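Local coordinates for protein glycosyl hydrolase (Rhizobium leguminosarum bv. trifolii, PDB 5NDX) that probably hydrolyses O-glycosidic bonds as a family 39 glycoside hydrolase and is the bacterial orthologue of human alpha-L-iduronidase, at residues R20-L32 and N306-G318. The protein carries 2 engineered substitutions. Numbering follows the deposited sequence.
Unlike the reference sequence in segment 306-318: Ser312 (reference Asn). With 8U8 ((2~{R},3~{S},4~{S},5~{R},6~{S})-6-(4-methyl-2-oxidanylidene-chromen-7-yl)oxy-3,4,5-tris(oxidanyl)oxane-2-carboxylic acid), chain N; 8U8 ((2~{R},3~{S},4~{S},5~{R},6~{S})-6-(4-methyl-2-oxidanylidene-chromen-7-yl)oxy-3,4,5-tris(oxidanyl)oxane-2-carboxylic acid), chain M; SO4 (sulfate ion), chain B.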
loop_
_atom_site.group_PDB
_atom_site.type_symbol
_atom_site.label_atom_id
_atom_site.label_comp_id
_atom_site.label_asym_id
_atom_site.label_seq_id
_atom_site.Cartn_x
_atom_site.Cartn_y
_atom_site.Cartn_z
ATOM N N ARG A 20 0.398 7.594 9.633
ATOM C CA ARG A 20 0.746 6.901 8.391
ATOM C C ARG A 20 -0.525 6.850 7.588
ATOM O O ARG A 20 -1.303 5.915 7.684
ATOM C CB ARG A 20 1.332 5.505 8.672
ATOM C CG ARG A 20 2.586 5.578 9.585
ATOM C CD ARG A 20 3.089 4.212 10.054
ATOM N NE ARG A 20 1.975 3.565 10.704
ATOM C CZ ARG A 20 1.628 2.303 10.607
ATOM N NH1 ARG A 20 2.348 1.391 9.943
ATOM N NH2 ARG A 20 0.502 1.976 11.170
ATOM N N PHE A 21 -0.734 7.888 6.777
ATOM C CA PHE A 21 -1.998 8.138 6.137
ATOM C C PHE A 21 -2.177 7.528 4.724
ATOM O O PHE A 21 -3.157 7.835 4.046
ATOM C CB PHE A 21 -2.236 9.667 6.107
ATOM C CG PHE A 21 -1.192 10.449 5.322
ATOM C CD1 PHE A 21 -1.242 10.518 3.944
ATOM C CD2 PHE A 21 -0.149 11.080 5.971
ATOM C CE1 PHE A 21 -0.258 11.208 3.229
ATOM C CE2 PHE A 21 0.850 11.776 5.272
ATOM C CZ PHE A 21 0.781 11.849 3.914
ATOM N N TRP A 22 -1.238 6.693 4.289
ATOM C CA TRP A 22 -1.110 6.207 2.923
ATOM C C TRP A 22 -1.302 4.698 2.846
ATOM O O TRP A 22 -0.848 4.070 1.872
ATOM C CB TRP A 22 0.298 6.509 2.372
ATOM C CG TRP A 22 1.357 5.937 3.297
ATOM C CD1 TRP A 22 1.792 4.633 3.372
ATOM C CD2 TRP A 22 2.038 6.647 4.318
ATOM N NE1 TRP A 22 2.743 4.524 4.344
ATOM C CE2 TRP A 22 2.890 5.739 4.961
ATOM C CE3 TRP A 22 2.030 7.985 4.734
ATOM C CZ2 TRP A 22 3.733 6.118 6.013
ATOM C CZ3 TRP A 22 2.856 8.365 5.774
ATOM C CH2 TRP A 22 3.721 7.434 6.388
ATOM N N ARG A 23 -1.981 4.108 3.824
ATOM C CA ARG A 23 -1.909 2.647 4.013
ATOM C C ARG A 23 -3.044 1.956 3.266
ATOM O O ARG A 23 -3.934 1.322 3.835
ATOM C CB ARG A 23 -1.846 2.267 5.481
ATOM C CG ARG A 23 -0.530 2.633 6.185
ATOM C CD ARG A 23 -0.680 3.160 7.622
ATOM N NE ARG A 23 -1.314 2.259 8.319
ATOM C CZ ARG A 23 -2.270 2.282 9.217
ATOM N NH1 ARG A 23 -2.795 3.296 9.916
ATOM N NH2 ARG A 23 -2.560 1.037 9.511
ATOM N N GLY A 24 -2.982 2.076 1.959
ATOM C CA GLY A 24 -4.022 1.567 1.076
ATOM C C GLY A 24 -3.528 1.358 -0.314
ATOM O O GLY A 24 -2.626 2.065 -0.785
ATOM N N THR A 25 -4.109 0.390 -0.990
ATOM C CA THR A 25 -3.887 0.212 -2.409
ATOM C C THR A 25 -5.216 -0.248 -3.024
ATOM O O THR A 25 -6.254 -0.318 -2.356
ATOM C CB THR A 25 -2.687 -0.760 -2.722
ATOM O OG1 THR A 25 -2.474 -0.856 -4.145
ATOM C CG2 THR A 25 -2.941 -2.148 -2.223
ATOM N N GLY A 26 -5.184 -0.520 -4.301
ATOM C CA GLY A 26 -6.373 -0.891 -4.989
ATOM C C GLY A 26 -6.095 -1.444 -6.368
ATOM O O GLY A 26 -4.949 -1.439 -6.849
ATOM N N PHE A 27 -7.162 -1.974 -6.966
ATOM C CA PHE A 27 -7.137 -2.551 -8.310
ATOM C C PHE A 27 -8.578 -2.751 -8.821
ATOM O O PHE A 27 -9.555 -2.459 -8.114
ATOM C CB PHE A 27 -6.356 -3.864 -8.363
ATOM C CG PHE A 27 -6.927 -4.953 -7.500
ATOM C CD1 PHE A 27 -7.942 -5.779 -7.966
ATOM C CD2 PHE A 27 -6.462 -5.143 -6.231
ATOM C CE1 PHE A 27 -8.479 -6.763 -7.169
ATOM C CE2 PHE A 27 -6.975 -6.149 -5.429
ATOM C CZ PHE A 27 -8.005 -6.950 -5.906
ATOM N N SER A 28 -8.656 -3.202 -10.077
ATOM C CA SER A 28 -9.881 -3.482 -10.777
ATOM C C SER A 28 -9.588 -4.657 -11.725
ATOM O O SER A 28 -8.470 -4.756 -12.214
ATOM C CB SER A 28 -10.317 -2.262 -11.573
ATOM O OG SER A 28 -11.637 -2.465 -11.981
ATOM N N PRO A 29 -10.537 -5.561 -11.978
ATOM C CA PRO A 29 -11.840 -5.639 -11.341
ATOM C C PRO A 29 -11.841 -6.608 -10.175
ATOM O O PRO A 29 -10.858 -7.338 -9.927
ATOM C CB PRO A 29 -12.728 -6.200 -12.477
ATOM C CG PRO A 29 -11.834 -7.224 -13.099
ATOM C CD PRO A 29 -10.463 -6.506 -13.120
ATOM N N ALA A 30 -12.985 -6.646 -9.505
ATOM C CA ALA A 30 -13.175 -7.424 -8.284
ATOM C C ALA A 30 -12.954 -8.913 -8.464
ATOM O O ALA A 30 -12.537 -9.594 -7.525
ATOM C CB ALA A 30 -14.566 -7.168 -7.724
ATOM N N GLU A 31 -13.194 -9.409 -9.669
ATOM C CA GLU A 31 -12.993 -10.828 -9.980
ATOM C C GLU A 31 -11.567 -11.294 -9.727
ATOM O O GLU A 31 -11.365 -12.479 -9.434
ATOM C CB GLU A 31 -13.342 -11.135 -11.455
ATOM C CG GLU A 31 -14.829 -11.182 -11.753
ATOM C CD GLU A 31 -15.483 -9.813 -11.947
ATOM O OE1 GLU A 31 -14.781 -8.771 -11.899
ATOM O OE2 GLU A 31 -16.730 -9.780 -12.147
ATOM N N LEU A 32 -10.571 -10.401 -9.817
ATOM C CA LEU A 32 -9.189 -10.805 -9.476
ATOM C C LEU A 32 -9.077 -11.327 -8.092
ATOM O O LEU A 32 -8.218 -12.171 -7.843
ATOM C CB LEU A 32 -8.175 -9.672 -9.677
ATOM C CG LEU A 32 -8.018 -9.186 -11.101
ATOM C CD1 LEU A 32 -6.975 -8.083 -11.106
ATOM C CD2 LEU A 32 -7.651 -10.320 -12.043
ATOM N N ASN A 306 -7.967 19.000 6.427
ATOM C CA ASN A 306 -8.012 17.792 7.243
ATOM C C ASN A 306 -7.661 16.563 6.362
ATOM O O ASN A 306 -8.463 15.646 6.186
ATOM C CB ASN A 306 -9.427 17.685 7.862
ATOM C CG ASN A 306 -9.556 16.612 8.904
ATOM O OD1 ASN A 306 -8.574 16.028 9.333
ATOM N ND2 ASN A 306 -10.780 16.376 9.349
ATOM N N PHE A 307 -6.437 16.521 5.838
ATOM C CA PHE A 307 -6.079 15.481 4.866
ATOM C C PHE A 307 -5.892 14.172 5.626
ATOM O O PHE A 307 -5.107 14.113 6.531
ATOM C CB PHE A 307 -4.833 15.817 4.054
ATOM C CG PHE A 307 -4.628 14.880 2.913
ATOM C CD1 PHE A 307 -5.270 15.092 1.693
ATOM C CD2 PHE A 307 -3.851 13.744 3.073
ATOM C CE1 PHE A 307 -5.118 14.177 0.664
ATOM C CE2 PHE A 307 -3.671 12.846 2.039
ATOM C CZ PHE A 307 -4.316 13.068 0.831
ATOM N N THR A 308 -6.614 13.131 5.248
ATOM C CA THR A 308 -6.736 11.936 6.073
ATOM C C THR A 308 -6.248 10.616 5.469
ATOM O O THR A 308 -5.854 9.710 6.236
ATOM C CB THR A 308 -8.228 11.805 6.506
ATOM O OG1 THR A 308 -8.561 12.956 7.297
ATOM C CG2 THR A 308 -8.488 10.586 7.348
ATOM N N PHE A 309 -6.363 10.441 4.156
ATOM C CA PHE A 309 -5.976 9.191 3.533
ATOM C C PHE A 309 -5.553 9.412 2.080
ATOM O O PHE A 309 -6.127 10.215 1.371
ATOM C CB PHE A 309 -7.132 8.221 3.623
ATOM C CG PHE A 309 -6.833 6.822 3.205
ATOM C CD1 PHE A 309 -5.892 6.086 3.857
ATOM C CD2 PHE A 309 -7.592 6.214 2.239
ATOM C CE1 PHE A 309 -5.656 4.766 3.527
ATOM C CE2 PHE A 309 -7.374 4.894 1.882
ATOM C CZ PHE A 309 -6.373 4.173 2.517
ATOM N N LEU A 310 -4.515 8.700 1.691
ATOM C CA LEU A 310 -3.964 8.742 0.335
ATOM C C LEU A 310 -3.805 7.287 -0.060
ATOM O O LEU A 310 -3.078 6.539 0.599
ATOM C CB LEU A 310 -2.647 9.479 0.356
ATOM C CG LEU A 310 -1.898 9.636 -0.956
ATOM C CD1 LEU A 310 -0.972 10.811 -0.804
ATOM C CD2 LEU A 310 -1.108 8.395 -1.317
ATOM N N SER A 311 -4.548 6.841 -1.058
ATOM C CA SER A 311 -4.456 5.446 -1.496
ATOM C C SER A 311 -3.774 5.427 -2.865
ATOM O O SER A 311 -4.126 6.192 -3.746
ATOM C CB SER A 311 -5.851 4.837 -1.564
ATOM O OG SER A 311 -5.871 3.462 -1.905
ATOM N N SER A 312 -2.840 4.524 -3.022
ATOM C CA SER A 312 -2.232 4.187 -4.288
ATOM C C SER A 312 -3.146 3.224 -5.037
ATOM O O SER A 312 -4.041 2.652 -4.457
ATOM C CB SER A 312 -0.866 3.565 -4.015
ATOM O OG SER A 312 -0.036 4.569 -3.499
ATOM N N ASP A 313 -3.027 3.129 -6.332
ATOM C CA ASP A 313 -3.868 2.208 -7.091
ATOM C C ASP A 313 -2.985 1.292 -7.931
ATOM O O ASP A 313 -3.007 1.316 -9.153
ATOM C CB ASP A 313 -4.835 3.029 -7.901
ATOM C CG ASP A 313 -5.984 2.221 -8.393
ATOM O OD1 ASP A 313 -6.647 1.565 -7.564
ATOM O OD2 ASP A 313 -6.214 2.270 -9.603
ATOM N N HIS A 314 -2.151 0.531 -7.227
ATOM C CA HIS A 314 -1.005 -0.143 -7.804
ATOM C C HIS A 314 -0.931 -1.627 -7.532
ATOM O O HIS A 314 0.149 -2.228 -7.666
ATOM C CB HIS A 314 0.299 0.579 -7.471
ATOM C CG HIS A 314 0.727 0.576 -6.024
ATOM N ND1 HIS A 314 -0.022 0.076 -4.969
ATOM C CD2 HIS A 314 1.871 1.035 -5.475
ATOM C CE1 HIS A 314 0.645 0.231 -3.844
ATOM N NE2 HIS A 314 1.804 0.796 -4.127
ATOM N N ALA A 315 -2.083 -2.223 -7.191
ATOM C CA ALA A 315 -2.143 -3.669 -6.957
ATOM C C ALA A 315 -2.680 -4.456 -8.138
ATOM O O ALA A 315 -3.060 -5.606 -7.988
ATOM C CB ALA A 315 -2.909 -3.976 -5.660
ATOM N N PHE A 316 -2.729 -3.828 -9.308
ATOM C CA PHE A 316 -3.048 -4.481 -10.583
ATOM C C PHE A 316 -1.990 -5.536 -10.803
ATOM O O PHE A 316 -0.892 -5.476 -10.190
ATOM C CB PHE A 316 -3.033 -3.500 -11.760
ATOM C CG PHE A 316 -4.136 -2.506 -11.719
ATOM C CD1 PHE A 316 -5.361 -2.802 -12.276
ATOM C CD2 PHE A 316 -3.961 -1.250 -11.102
ATOM C CE1 PHE A 316 -6.405 -1.881 -12.223
ATOM C CE2 PHE A 316 -5.009 -0.324 -11.063
ATOM C CZ PHE A 316 -6.232 -0.639 -11.609
ATOM N N ILE A 317 -2.346 -6.546 -11.600
ATOM C CA ILE A 317 -1.432 -7.646 -11.944
ATOM C C ILE A 317 -0.821 -7.363 -13.313
ATOM O O ILE A 317 -1.549 -7.068 -14.204
ATOM C CB ILE A 317 -2.184 -9.007 -11.995
ATOM C CG1 ILE A 317 -2.809 -9.283 -10.640
ATOM C CG2 ILE A 317 -1.227 -10.119 -12.363
ATOM C CD1 ILE A 317 -3.492 -10.622 -10.516
ATOM N N GLY A 318 0.508 -7.446 -13.452
ATOM C CA GLY A 318 1.184 -7.172 -14.712
ATOM C C GLY A 318 2.694 -7.196 -14.586
ATOM O O GLY A 318 3.250 -7.795 -13.665
HETATM C C15 8U8 N . -11.810 6.913 3.524
HETATM C C13 8U8 N . -11.412 7.399 4.772
HETATM C C14 8U8 N . -12.104 8.448 5.363
HETATM C C16 8U8 N . -11.760 8.880 6.636
HETATM O O9 8U8 N . -12.344 9.841 7.120
HETATM O O8 8U8 N . -10.696 8.334 7.284
HETATM C C11 8U8 N . -10.044 7.282 6.748
HETATM C C10 8U8 N . -9.053 6.739 7.528
HETATM C C12 8U8 N . -10.373 6.798 5.490
HETATM C C7 8U8 N . -9.657 5.697 5.019
HETATM C C8 8U8 N . -8.646 5.151 5.802
HETATM C C9 8U8 N . -8.338 5.655 7.067
HETATM O O2 8U8 N . -7.342 5.065 7.805
HETATM C C5 8U8 N . -7.323 5.263 9.244
HETATM O O1 8U8 N . -6.567 6.481 9.353
HETATM C C1 8U8 N . -6.204 6.945 10.674
HETATM C C6 8U8 N . -7.470 7.324 11.521
HETATM O O7 8U8 N . -8.516 7.655 10.928
HETATM O O6 8U8 N . -7.371 7.209 12.752
HETATM C C2 8U8 N . -5.397 5.816 11.312
HETATM O O5 8U8 N . -4.932 6.162 12.653
HETATM C C3 8U8 N . -6.236 4.518 11.344
HETATM O O4 8U8 N . -5.421 3.497 11.856
HETATM C C4 8U8 N . -6.642 4.126 9.922
HETATM O O3 8U8 N . -7.509 2.990 9.916
HETATM C C15 8U8 M . -11.514 7.961 -18.810
HETATM C C13 8U8 M . -10.983 8.809 -17.812
HETATM C C14 8U8 M . -11.144 10.190 -17.955
HETATM C C16 8U8 M . -10.668 11.062 -16.972
HETATM O O9 8U8 M . -10.817 12.265 -17.182
HETATM O O8 8U8 M . -10.016 10.589 -15.849
HETATM C C11 8U8 M . -9.944 9.237 -15.620
HETATM C C10 8U8 M . -9.403 8.787 -14.411
HETATM C C12 8U8 M . -10.415 8.330 -16.607
HETATM C C7 8U8 M . -10.348 6.954 -16.313
HETATM C C8 8U8 M . -9.811 6.509 -15.100
HETATM C C9 8U8 M . -9.323 7.415 -14.144
HETATM O O2 8U8 M . -8.818 7.025 -12.920
HETATM C C5 8U8 M . -8.204 5.704 -12.653
HETATM O O1 8U8 M . -7.253 5.420 -13.691
HETATM C C1 8U8 M . -6.812 4.125 -13.833
HETATM C C6 8U8 M . -5.437 4.310 -14.136
HETATM O O7 8U8 M . -4.905 3.419 -14.789
HETATM O O6 8U8 M . -4.916 5.318 -13.694
HETATM C C2 8U8 M . -6.836 3.226 -12.559
HETATM O O5 8U8 M . -5.723 3.586 -11.714
HETATM C C3 8U8 M . -8.223 3.267 -11.780
HETATM O O4 8U8 M . -8.850 2.036 -11.875
HETATM C C4 8U8 M . -9.153 4.402 -12.315
HETATM O O3 8U8 M . -10.251 4.601 -11.334
HETATM S S SO4 B . -1.311 5.520 12.078
HETATM O O1 SO4 B . -0.370 6.596 12.440
HETATM O O2 SO4 B . -0.662 4.199 12.299
HETATM O O3 SO4 B . -1.854 5.668 10.705
HETATM O O4 SO4 B . -2.474 5.616 13.000
HETATM O O HOH W 1 -0.775 4.809 -0.670
HETATM O O HOH W 2 -7.252 1.832 -0.301
#
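A 2.7 Å hydrogen bond joins Thr25 OG1 to His314 ND1, the hydroxyl lying at the imidazole edge near the ring plane where the two side chains cross at about a right angle. The threonine hydroxyl is set anti to the backbone N (chi1 -178°), which turns it to this ring. The bond lies at the seam of a TIM barrel, where the first strand, 24-27, runs parallel to the last, 307-310, and shows how such a barrel closes. Leu310 N donates to Phe21 O (2.9 Å), Ser312 N weakly to Gly24 O, and Ala315 N to Gly26 O (3.0 Å). A water bridges Trp22 O, Leu310 O and the hydroxyl of Ser312, which replaces the asparagine of the reference sequence. Phe307 turns its edge to the face of Phe21 in an offset edge-to-face pair, planes at 89°.

The same seam borders two ligand sites. The Phe309 ring takes the coumarin of one ligand over a face, CD1 lying 3.5 Å from C8 of that ligand, while its CZ reaches Gly24 CA (3.8 Å), where any CB would clash. Replacing Phe309 with an alanine would probably leave the coumarin without the ring face it lies against and open a gap beside Gly24. Near the other ligand, whose O5 donates to Asp313 OD2, Phe27 CA makes a CH-pi contact over the Phe316 face, 4.0 Å from its centroid and 14° off the normal.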